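Local coordinates for protein alpha-1,3-glucanase (Bacillus circulans, PDB 5ZRU) that probably hydrolyses alpha-1,3-glucan, this chain being the catalytic unit of a longer secreted, multidomain enzyme of glycoside hydrolase family 87, at residues A[485-491]-A[511-517]. Sequence-based numbering, arbitrary orientation.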
# COMPACT_ATOMS: atom_id res chain seq x y z
N LYS A 485 12.13 10.80 19.80
CA LYS A 485 13.39 11.51 19.98
C LYS A 485 14.21 11.50 18.69
O LYS A 485 14.32 10.47 18.03
CB LYS A 485 14.19 10.86 21.11
CG LYS A 485 15.60 11.34 21.25
CD LYS A 485 16.23 10.87 22.56
CE LYS A 485 16.48 9.37 22.60
NZ LYS A 485 17.44 9.04 23.71
N ASN A 486 14.78 12.66 18.35
CA ASN A 486 15.74 12.85 17.25
C ASN A 486 15.10 12.57 15.88
O ASN A 486 15.42 11.61 15.17
CB ASN A 486 16.99 11.98 17.46
CG ASN A 486 17.78 12.39 18.70
OD1 ASN A 486 17.74 13.54 19.13
ND2 ASN A 486 18.50 11.43 19.28
N VAL A 487 14.18 13.46 15.52
CA VAL A 487 13.46 13.36 14.25
C VAL A 487 13.49 14.73 13.58
O VAL A 487 13.26 15.75 14.23
CB VAL A 487 12.00 12.90 14.45
CG1 VAL A 487 11.38 12.57 13.09
CG2 VAL A 487 11.92 11.68 15.36
N THR A 488 13.79 14.74 12.28
CA THR A 488 13.80 15.96 11.49
C THR A 488 12.90 15.77 10.29
O THR A 488 12.96 14.73 9.62
CB THR A 488 15.22 16.30 11.03
OG1 THR A 488 16.09 16.35 12.17
CG2 THR A 488 15.25 17.65 10.30
N PHE A 489 12.05 16.77 10.03
CA PHE A 489 11.20 16.86 8.86
C PHE A 489 11.65 18.06 8.05
O PHE A 489 11.71 19.17 8.59
CB PHE A 489 9.72 17.03 9.23
CG PHE A 489 9.16 15.91 10.05
CD1 PHE A 489 9.44 15.82 11.41
CD2 PHE A 489 8.34 14.96 9.47
CE1 PHE A 489 8.91 14.80 12.17
CE2 PHE A 489 7.82 13.93 10.22
CZ PHE A 489 8.11 13.85 11.57
N THR A 490 11.98 17.86 6.77
CA THR A 490 12.49 18.96 5.97
C THR A 490 11.84 18.95 4.59
O THR A 490 11.79 17.90 3.94
CB THR A 490 14.02 18.88 5.85
OG1 THR A 490 14.58 18.86 7.17
CG2 THR A 490 14.55 20.09 5.09
N ASN A 491 11.37 20.11 4.13
CA ASN A 491 10.78 20.24 2.79
C ASN A 491 9.55 19.34 2.66
O ASN A 491 9.51 18.41 1.86
CB ASN A 491 11.82 19.92 1.71
CG ASN A 491 12.83 21.03 1.52
OD1 ASN A 491 12.47 22.22 1.51
ND2 ASN A 491 14.10 20.66 1.37
N GLU A 511 11.57 14.95 22.13
CA GLU A 511 12.92 15.48 22.32
C GLU A 511 13.62 15.64 20.98
O GLU A 511 13.70 14.67 20.21
CB GLU A 511 13.73 14.53 23.22
CG GLU A 511 13.13 14.34 24.61
CD GLU A 511 13.72 13.15 25.35
OE1 GLU A 511 12.97 12.49 26.11
OE2 GLU A 511 14.92 12.87 25.16
N ASN A 512 14.15 16.83 20.72
CA ASN A 512 14.89 17.14 19.48
C ASN A 512 14.07 16.77 18.24
O ASN A 512 14.50 16.01 17.38
CB ASN A 512 16.25 16.43 19.45
CG ASN A 512 17.14 16.91 18.30
OD1 ASN A 512 17.04 18.06 17.87
ND2 ASN A 512 18.00 16.03 17.80
N ILE A 513 12.88 17.35 18.15
CA ILE A 513 12.02 17.21 16.97
C ILE A 513 12.07 18.52 16.21
O ILE A 513 11.65 19.56 16.74
CB ILE A 513 10.57 16.86 17.35
CG1 ILE A 513 10.52 15.74 18.40
CG2 ILE A 513 9.78 16.50 16.09
CD1 ILE A 513 11.16 14.41 17.97
N VAL A 514 12.54 18.48 14.96
CA VAL A 514 12.79 19.69 14.18
C VAL A 514 12.04 19.60 12.85
O VAL A 514 12.09 18.57 12.18
CB VAL A 514 14.29 19.91 13.93
CG1 VAL A 514 14.51 21.18 13.10
CG2 VAL A 514 15.04 19.99 15.25
N PHE A 515 11.37 20.69 12.48
CA PHE A 515 10.59 20.80 11.25
C PHE A 515 11.11 21.98 10.45
O PHE A 515 10.89 23.14 10.84
CB PHE A 515 9.11 21.02 11.55
CG PHE A 515 8.38 19.83 12.09
CD1 PHE A 515 8.44 19.51 13.44
CD2 PHE A 515 7.58 19.06 11.25
CE1 PHE A 515 7.74 18.42 13.94
CE2 PHE A 515 6.88 17.97 11.74
CZ PHE A 515 6.97 17.65 13.09
N ASN A 516 11.77 21.72 9.32
CA ASN A 516 12.34 22.80 8.51
C ASN A 516 11.63 22.87 7.16
O ASN A 516 11.36 21.84 6.55
CB ASN A 516 13.85 22.60 8.31
CG ASN A 516 14.63 22.68 9.63
OD1 ASN A 516 14.23 23.36 10.56
ND2 ASN A 516 15.74 21.96 9.69
N ASN A 517 11.34 24.09 6.71
CA ASN A 517 10.78 24.32 5.37
C ASN A 517 9.48 23.54 5.17
O ASN A 517 9.34 22.77 4.22
CB ASN A 517 11.79 23.96 4.27
CG ASN A 517 13.19 24.51 4.53
OD1 ASN A 517 13.36 25.59 5.10
ND2 ASN A 517 14.21 23.75 4.11
O HOH W 1 16.14 16.62 15.07
O HOH W 2 16.78 20.64 7.61
O HOH W 3 10.06 23.43 1.13
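Phe489 and Phe515 occupy matching positions on parallel strands 487-490 and 513-516, and their rings form an offset stack, with planes 2° apart and centroids separated by 4.4 Å. CD1 of Phe489 lies 3.4 Å from CE2 of Phe515, each atom over the rim of the other ring. Both CG atoms stand anti to their own carbonyl carbons, which sends the side chains the same way, and similar chi2 values keep the planes parallel. On this buried face CD1 of Ile513 also packs 3.9 Å from CG2 of Val487. With Phe515 cut back to an alanine, one face of the Phe489 ring is likely to lose its stacking partner and a gap to open inside the coil.

Thr488, Val514, Thr490 and Asn516 point to the opposite, wetter face, where one water links Thr490 OG1 to Asn516 ND2 and another joins Thr488 OG1 to Asn512 O. At the 486/512 corner, Asn512 ND2 donates to Asn486 OD1 over 2.8 Å, the amide planes 77° apart. Backbone bonds such as Asn516 N to Phe489 O, 2.7 Å, fix the register.

This ladder belongs to the right-handed parallel beta-helix expected of a pectate-lyase-like domain: Phe553 stacks on Phe515, Phe453 meets Phe489, and strands 475-478 and 502-505 pack against the two rings.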